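Local coordinates for 2-oxoglutarate carboxylase small subunit (Hydrogenobacter thermophilus, PDB 7KCT), which belongs to the biotin carboxylase family of ATP-grasp proteins and holds ADP, bicarbonate and a magnesium ion in this model, at residues I230-R235 with V314-W319; L253-E258 with G290-I295. All blocks are in the same frame, centred on the assembly; numbering follows the deposited sequence.

Contact 1: residues I230-R235 with V314-W319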
loop_
_atom_site.group_PDB
_atom_site.type_symbol
_atom_site.label_atom_id
_atom_site.label_comp_id
_atom_site.label_asym_id
_atom_site.label_seq_id
_atom_site.Cartn_x
_atom_site.Cartn_y
_atom_site.Cartn_z
ATOM N N ILE A 230 14.245 -11.960 19.092
ATOM C CA ILE A 230 13.408 -10.848 19.525
ATOM C C ILE A 230 11.941 -11.228 19.320
ATOM O O ILE A 230 11.606 -12.192 18.622
ATOM C CB ILE A 230 13.728 -9.532 18.790
ATOM C CG1 ILE A 230 13.471 -9.656 17.289
ATOM C CG2 ILE A 230 15.184 -9.069 19.029
ATOM C CD1 ILE A 230 13.679 -8.349 16.531
ATOM N N HIS A 231 11.057 -10.466 19.955
ATOM C CA HIS A 231 9.632 -10.564 19.690
ATOM C C HIS A 231 9.191 -9.302 18.957
ATOM O O HIS A 231 9.837 -8.247 19.035
ATOM C CB HIS A 231 8.803 -10.787 20.979
ATOM C CG HIS A 231 8.719 -9.595 21.867
ATOM N ND1 HIS A 231 7.887 -8.534 21.596
ATOM C CD2 HIS A 231 9.298 -9.322 23.066
ATOM C CE1 HIS A 231 8.012 -7.620 22.538
ATOM N NE2 HIS A 231 8.842 -8.086 23.458
ATOM N N LEU A 232 8.137 -9.442 18.166
ATOM C CA LEU A 232 7.572 -8.313 17.449
ATOM C C LEU A 232 6.164 -8.052 17.955
ATOM O O LEU A 232 5.258 -7.734 17.197
ATOM C CB LEU A 232 7.604 -8.544 15.933
ATOM C CG LEU A 232 9.020 -8.697 15.349
ATOM C CD1 LEU A 232 8.967 -9.056 13.846
ATOM C CD2 LEU A 232 9.847 -7.402 15.593
ATOM N N GLY A 233 5.971 -8.164 19.275
ATOM C CA GLY A 233 4.692 -7.833 19.814
ATOM C C GLY A 233 3.657 -8.858 19.415
ATOM O O GLY A 233 3.952 -9.945 18.922
ATOM N N GLU A 234 2.408 -8.498 19.676
ATOM C CA GLU A 234 1.321 -9.444 19.564
ATOM C C GLU A 234 0.265 -8.974 18.566
ATOM O O GLU A 234 0.272 -7.844 18.080
ATOM C CB GLU A 234 0.702 -9.705 20.949
ATOM C CG GLU A 234 -0.359 -8.755 21.418
ATOM C CD GLU A 234 0.133 -7.377 21.706
ATOM O OE1 GLU A 234 -0.732 -6.573 22.090
ATOM O OE2 GLU A 234 1.341 -7.072 21.547
ATOM N N ARG A 235 -0.607 -9.908 18.232
ATOM C CA ARG A 235 -1.762 -9.660 17.390
ATOM C C ARG A 235 -2.971 -10.282 18.058
ATOM O O ARG A 235 -2.883 -11.358 18.655
ATOM C CB ARG A 235 -1.585 -10.283 16.017
ATOM C CG ARG A 235 -0.277 -9.918 15.330
ATOM C CD ARG A 235 -0.228 -10.654 13.964
ATOM N NE ARG A 235 0.249 -12.044 14.021
ATOM C CZ ARG A 235 1.510 -12.447 13.802
ATOM N NH1 ARG A 235 2.473 -11.583 13.533
ATOM N NH2 ARG A 235 1.794 -13.744 13.820
ATOM N N VAL A 314 9.311 -3.985 10.471
ATOM C CA VAL A 314 10.214 -5.099 10.215
ATOM C C VAL A 314 9.634 -5.973 9.094
ATOM O O VAL A 314 8.534 -6.504 9.221
ATOM C CB VAL A 314 10.450 -5.910 11.503
ATOM C CG1 VAL A 314 11.236 -7.155 11.248
ATOM C CG2 VAL A 314 11.169 -5.044 12.526
ATOM N N ASP A 315 10.382 -6.145 8.002
ATOM C CA ASP A 315 9.973 -7.031 6.896
ATOM C C ASP A 315 10.303 -8.478 7.265
ATOM O O ASP A 315 11.449 -8.920 7.147
ATOM C CB ASP A 315 10.680 -6.600 5.622
ATOM C CG ASP A 315 10.245 -7.383 4.427
ATOM O OD1 ASP A 315 9.834 -8.570 4.589
ATOM O OD2 ASP A 315 10.371 -6.819 3.317
ATOM N N ILE A 316 9.308 -9.215 7.766
ATOM C CA ILE A 316 9.568 -10.535 8.344
ATOM C C ILE A 316 10.014 -11.561 7.292
ATOM O O ILE A 316 10.897 -12.395 7.549
ATOM C CB ILE A 316 8.321 -11.015 9.097
ATOM C CG1 ILE A 316 8.004 -10.117 10.288
ATOM C CG2 ILE A 316 8.525 -12.463 9.473
ATOM C CD1 ILE A 316 6.512 -10.316 10.760
ATOM N N VAL A 317 9.380 -11.575 6.124
ATOM C CA VAL A 317 9.753 -12.554 5.101
ATOM C C VAL A 317 11.173 -12.293 4.584
ATOM O O VAL A 317 11.948 -13.230 4.370
ATOM C CB VAL A 317 8.724 -12.541 3.958
ATOM C CG1 VAL A 317 9.118 -13.478 2.840
ATOM C CG2 VAL A 317 7.368 -12.970 4.473
ATOM N N LYS A 318 11.504 -11.035 4.276
ATOM C CA LYS A 318 12.865 -10.745 3.853
ATOM C C LYS A 318 13.861 -11.199 4.922
ATOM O O LYS A 318 14.915 -11.760 4.596
ATOM C CB LYS A 318 13.014 -9.255 3.538
ATOM C CG LYS A 318 14.274 -8.936 2.756
ATOM C CD LYS A 318 14.410 -7.470 2.363
ATOM C CE LYS A 318 13.458 -7.066 1.273
ATOM N NZ LYS A 318 13.820 -5.710 0.725
ATOM N N TRP A 319 13.536 -10.974 6.213
ATOM C CA TRP A 319 14.425 -11.418 7.289
ATOM C C TRP A 319 14.510 -12.935 7.348
ATOM O O TRP A 319 15.597 -13.482 7.585
ATOM C CB TRP A 319 13.989 -10.825 8.664
ATOM C CG TRP A 319 14.642 -9.500 8.828
ATOM C CD1 TRP A 319 14.041 -8.269 8.803
ATOM C CD2 TRP A 319 16.056 -9.250 8.961
ATOM N NE1 TRP A 319 14.990 -7.287 8.879
ATOM C CE2 TRP A 319 16.228 -7.858 9.020
ATOM C CE3 TRP A 319 17.185 -10.078 9.079
ATOM C CZ2 TRP A 319 17.493 -7.261 9.164
ATOM C CZ3 TRP A 319 18.430 -9.490 9.235
ATOM C CH2 TRP A 319 18.575 -8.096 9.270
#

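Contact 2: residues L253-E258 with G290-I295. With ADP (adenosine-5'-diphosphate), chain C.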
loop_
_atom_site.group_PDB
_atom_site.type_symbol
_atom_site.label_atom_id
_atom_site.label_comp_id
_atom_site.label_asym_id
_atom_site.label_seq_id
_atom_site.Cartn_x
_atom_site.Cartn_y
_atom_site.Cartn_z
ATOM N N LEU A 253 -5.645 -4.639 21.541
ATOM C CA LEU A 253 -6.086 -3.581 22.453
ATOM C C LEU A 253 -6.067 -4.025 23.905
ATOM O O LEU A 253 -6.152 -3.185 24.806
ATOM C CB LEU A 253 -7.507 -3.137 22.102
ATOM C CG LEU A 253 -7.675 -2.721 20.631
ATOM C CD1 LEU A 253 -9.124 -2.656 20.257
ATOM C CD2 LEU A 253 -6.983 -1.367 20.395
ATOM N N LEU A 254 -5.980 -5.332 24.144
ATOM C CA LEU A 254 -6.093 -5.837 25.507
ATOM C C LEU A 254 -4.888 -5.442 26.340
ATOM O O LEU A 254 -5.030 -4.879 27.432
ATOM C CB LEU A 254 -6.262 -7.347 25.491
ATOM C CG LEU A 254 -6.354 -8.057 26.839
ATOM C CD1 LEU A 254 -7.703 -7.849 27.522
ATOM C CD2 LEU A 254 -6.097 -9.518 26.628
ATOM N N LEU A 255 -3.697 -5.762 25.852
ATOM C CA LEU A 255 -2.478 -5.632 26.635
ATOM C C LEU A 255 -1.970 -4.203 26.741
ATOM O O LEU A 255 -1.923 -3.460 25.753
ATOM C CB LEU A 255 -1.385 -6.508 26.029
ATOM C CG LEU A 255 -1.664 -7.994 25.908
ATOM C CD1 LEU A 255 -0.385 -8.596 25.380
ATOM C CD2 LEU A 255 -2.031 -8.541 27.261
ATOM N N THR A 256 -1.525 -3.852 27.953
ATOM C CA THR A 256 -0.785 -2.631 28.194
ATOM C C THR A 256 0.645 -2.827 27.732
ATOM O O THR A 256 1.101 -3.955 27.553
ATOM C CB THR A 256 -0.805 -2.302 29.684
ATOM O OG1 THR A 256 -0.024 -3.309 30.353
ATOM C CG2 THR A 256 -2.238 -2.300 30.226
ATOM N N PRO A 257 1.416 -1.753 27.602
ATOM C CA PRO A 257 2.816 -1.940 27.186
ATOM C C PRO A 257 3.628 -2.795 28.155
ATOM O O PRO A 257 4.566 -3.481 27.732
ATOM C CB PRO A 257 3.349 -0.508 27.087
ATOM C CG PRO A 257 2.059 0.370 26.902
ATOM C CD PRO A 257 1.053 -0.334 27.770
ATOM N N GLU A 258 3.284 -2.784 29.443
ATOM C CA GLU A 258 4.029 -3.559 30.430
ATOM C C GLU A 258 3.712 -5.051 30.322
ATOM O O GLU A 258 4.596 -5.902 30.502
ATOM C CB GLU A 258 3.710 -3.014 31.833
ATOM C CG GLU A 258 4.201 -1.569 32.129
ATOM C CD GLU A 258 3.518 -0.475 31.290
ATOM O OE1 GLU A 258 2.267 -0.508 31.114
ATOM O OE2 GLU A 258 4.253 0.432 30.824
ATOM N N GLY A 290 -7.968 -11.061 31.889
ATOM C CA GLY A 290 -6.803 -10.535 31.186
ATOM C C GLY A 290 -5.539 -11.378 31.205
ATOM O O GLY A 290 -4.479 -10.877 30.801
ATOM N N ASN A 291 -5.614 -12.638 31.621
ATOM C CA ASN A 291 -4.451 -13.508 31.754
ATOM C C ASN A 291 -4.294 -14.417 30.543
ATOM O O ASN A 291 -5.275 -14.985 30.059
ATOM C CB ASN A 291 -4.574 -14.378 33.012
ATOM C CG ASN A 291 -4.659 -13.559 34.307
ATOM O OD1 ASN A 291 -3.773 -12.770 34.604
ATOM N ND2 ASN A 291 -5.757 -13.695 35.026
ATOM N N LEU A 292 -3.050 -14.597 30.100
ATOM C CA LEU A 292 -2.733 -15.410 28.927
ATOM C C LEU A 292 -2.255 -16.815 29.289
ATOM O O LEU A 292 -1.470 -16.996 30.222
ATOM C CB LEU A 292 -1.662 -14.697 28.095
ATOM C CG LEU A 292 -2.143 -13.683 27.049
ATOM C CD1 LEU A 292 -3.264 -12.856 27.586
ATOM C CD2 LEU A 292 -0.977 -12.794 26.586
ATOM N N TYR A 293 -2.728 -17.796 28.522
ATOM C CA TYR A 293 -2.317 -19.188 28.606
ATOM C C TYR A 293 -1.938 -19.712 27.221
ATOM O O TYR A 293 -2.719 -19.605 26.257
ATOM C CB TYR A 293 -3.436 -20.046 29.171
ATOM C CG TYR A 293 -3.992 -19.504 30.466
ATOM C CD1 TYR A 293 -4.971 -18.502 30.459
ATOM C CD2 TYR A 293 -3.549 -19.979 31.699
ATOM C CE1 TYR A 293 -5.507 -17.990 31.660
ATOM C CE2 TYR A 293 -4.096 -19.495 32.907
ATOM C CZ TYR A 293 -5.058 -18.492 32.879
ATOM O OH TYR A 293 -5.566 -18.004 34.070
ATOM N N PHE A 294 -0.774 -20.346 27.151
ATOM C CA PHE A 294 -0.242 -20.808 25.888
ATOM C C PHE A 294 -1.057 -21.974 25.412
ATOM O O PHE A 294 -1.484 -22.820 26.209
ATOM C CB PHE A 294 1.216 -21.211 26.052
ATOM C CG PHE A 294 1.781 -22.010 24.894
ATOM C CD1 PHE A 294 1.608 -23.373 24.821
ATOM C CD2 PHE A 294 2.497 -21.372 23.883
ATOM C CE1 PHE A 294 2.164 -24.111 23.762
ATOM C CE2 PHE A 294 3.074 -22.089 22.824
ATOM C CZ PHE A 294 2.894 -23.454 22.748
ATOM N N ILE A 295 -1.320 -22.002 24.114
ATOM C CA ILE A 295 -2.004 -23.155 23.560
ATOM C C ILE A 295 -1.264 -23.859 22.423
ATOM O O ILE A 295 -1.490 -25.059 22.194
ATOM C CB ILE A 295 -3.426 -22.780 23.081
ATOM C CG1 ILE A 295 -3.375 -21.607 22.082
ATOM C CG2 ILE A 295 -4.344 -22.478 24.326
ATOM C CD1 ILE A 295 -4.696 -21.418 21.229
HETATM P PB ADP C . -5.347 -24.861 15.339
HETATM O O1B ADP C . -6.335 -25.542 14.459
HETATM O O2B ADP C . -5.050 -23.384 15.381
HETATM O O3B ADP C . -4.109 -25.682 15.648
HETATM P PA ADP C . -5.521 -24.035 18.021
HETATM O O1A ADP C . -4.764 -22.763 17.877
HETATM O O2A ADP C . -5.315 -24.826 19.303
HETATM O O3A ADP C . -6.110 -25.054 16.988
HETATM O "O5'" ADP C . -7.099 -23.225 18.634
HETATM C "C5'" ADP C . -8.113 -23.028 17.582
HETATM C "C4'" ADP C . -8.943 -21.923 18.102
HETATM O "O4'" ADP C . -9.836 -22.585 19.029
HETATM C "C3'" ADP C . -8.163 -20.917 18.862
HETATM O "O3'" ADP C . -7.866 -19.784 18.038
HETATM C "C2'" ADP C . -9.254 -20.482 19.837
HETATM O "O2'" ADP C . -10.304 -19.680 19.172
HETATM C "C1'" ADP C . -9.959 -21.762 20.186
HETATM N N9 ADP C . -9.351 -22.414 21.371
HETATM C C8 ADP C . -8.212 -23.225 21.458
HETATM N N7 ADP C . -8.008 -23.651 22.732
HETATM C C5 ADP C . -9.029 -23.062 23.479
HETATM C C6 ADP C . -9.361 -23.114 24.858
HETATM N N6 ADP C . -8.589 -23.836 25.713
HETATM N N1 ADP C . -10.411 -22.413 25.354
HETATM C C2 ADP C . -11.125 -21.735 24.423
HETATM N N3 ADP C . -10.943 -21.605 23.098
HETATM C C4 ADP C . -9.866 -22.298 22.649
#

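Contact 1: residues I230-R235 with V314-W319
Leu232 meets Val314 and Ile316 where strand 229-236, an outer strand of the four-stranded antiparallel sheet in the ATP-grasp domain, faces the N-terminal end of helix 316-324. The CB of Leu232 leaves the strand toward the helix. CG lies anti to the carbonyl carbon (chi1 -62°), and CD1 then lies anti to CA (chi2 175°), at the far end of the extended chain. There Leu232 CD1 sits 3.8 Å from Ile316 CG1 and 3.9 Å from Val314 CG1, with Ile316 CD1 at 4.1 Å from the same methyl. The other branch turns to the valine, Leu232 CD2 lying 4.1 Å from Val314 CG2. Leucine and isoleucine run past each other in opposite directions, and the end methyl of the leucine rests alongside the CG1-CD1 arm of Ile316. No hydrogen bond spans the two segments; the contact is apolar, made by these three buried side chains. Asp315, whose CB points away from the strand, is the N-cap of the helix. Its OD1 takes the Lys318 N-H from above the carboxylate plane at 3.0 Å and also forms a salt bridge with Arg25 of helix 20-32. In the strand, Leu232 and Gly233 both bond to the backbone of Gln220. Beside them the His231 ring is pinned at its edge: Gly233 N donates to His231 ND1 over 3.0 Å, only 3° out of the ring plane.

Contact 2: residues L253-E258 with G290-I295
Leu292, at the start of strand 292-298, an outer strand of the antiparallel sheet of the ATP-grasp domain, spreads its two methyls over a pair of leucines from the turn that precedes helix 257-273. Leu292 CD1 comes within 4.5 Å of Leu254 CD2, while Leu292 CD2 lies 4.4 Å from Leu255 CD1. Leu254 is aimed by its first torsion, which sets CG anti to the backbone N (chi1 178°). Leu255 starts off less directly, and it is the end of its side chain that comes nearer. Around this trio, Phe284 and Ala286 of strand 278-286 and Ile217 and Phe219 of strand 215-223 pack against Leu292, and Phe219 also touches Leu255. Further out, Leu292 N is hydrogen-bonded to Tyr263 OH of helix 257-273 and Leu255 N to Ser252 OG. Thr256 is the N-cap of that helix: its side chain caps a backbone N further in, and its own N bonds to Gln259 OE1. Three residues along the strand from Leu292, Ile295 lines an ADP pocket, Ile295 CD1 making van der Waals contact with ADP O1A at 3.6 Å. Methyls meeting at such range, without directional bonds, are held by shape and burial.

Overall arrangement
The two contacts, with centres about 18 Å apart, lie in one ATP-grasp domain and share a four-stranded antiparallel sheet. Contact 1 uses strand 229-236 and contact 2 strand 292-298, the outermost strands of that sheet within the chain, with 215-223 and 278-286 between them. Along the chain the order is 230-235, 253-258, 290-295, 314-319, so contact 2 is formed by residues between the halves of contact 1. They touch where Glu234 OE1 lies 3.9 Å from Leu255 CD1. On strand 215-223 contact 1 meets Gln220 and Leu222 but contact 2 Ile217 and Phe219, consistent with packing on opposite faces, with strand 292-298 reaching bound ADP at Ile295.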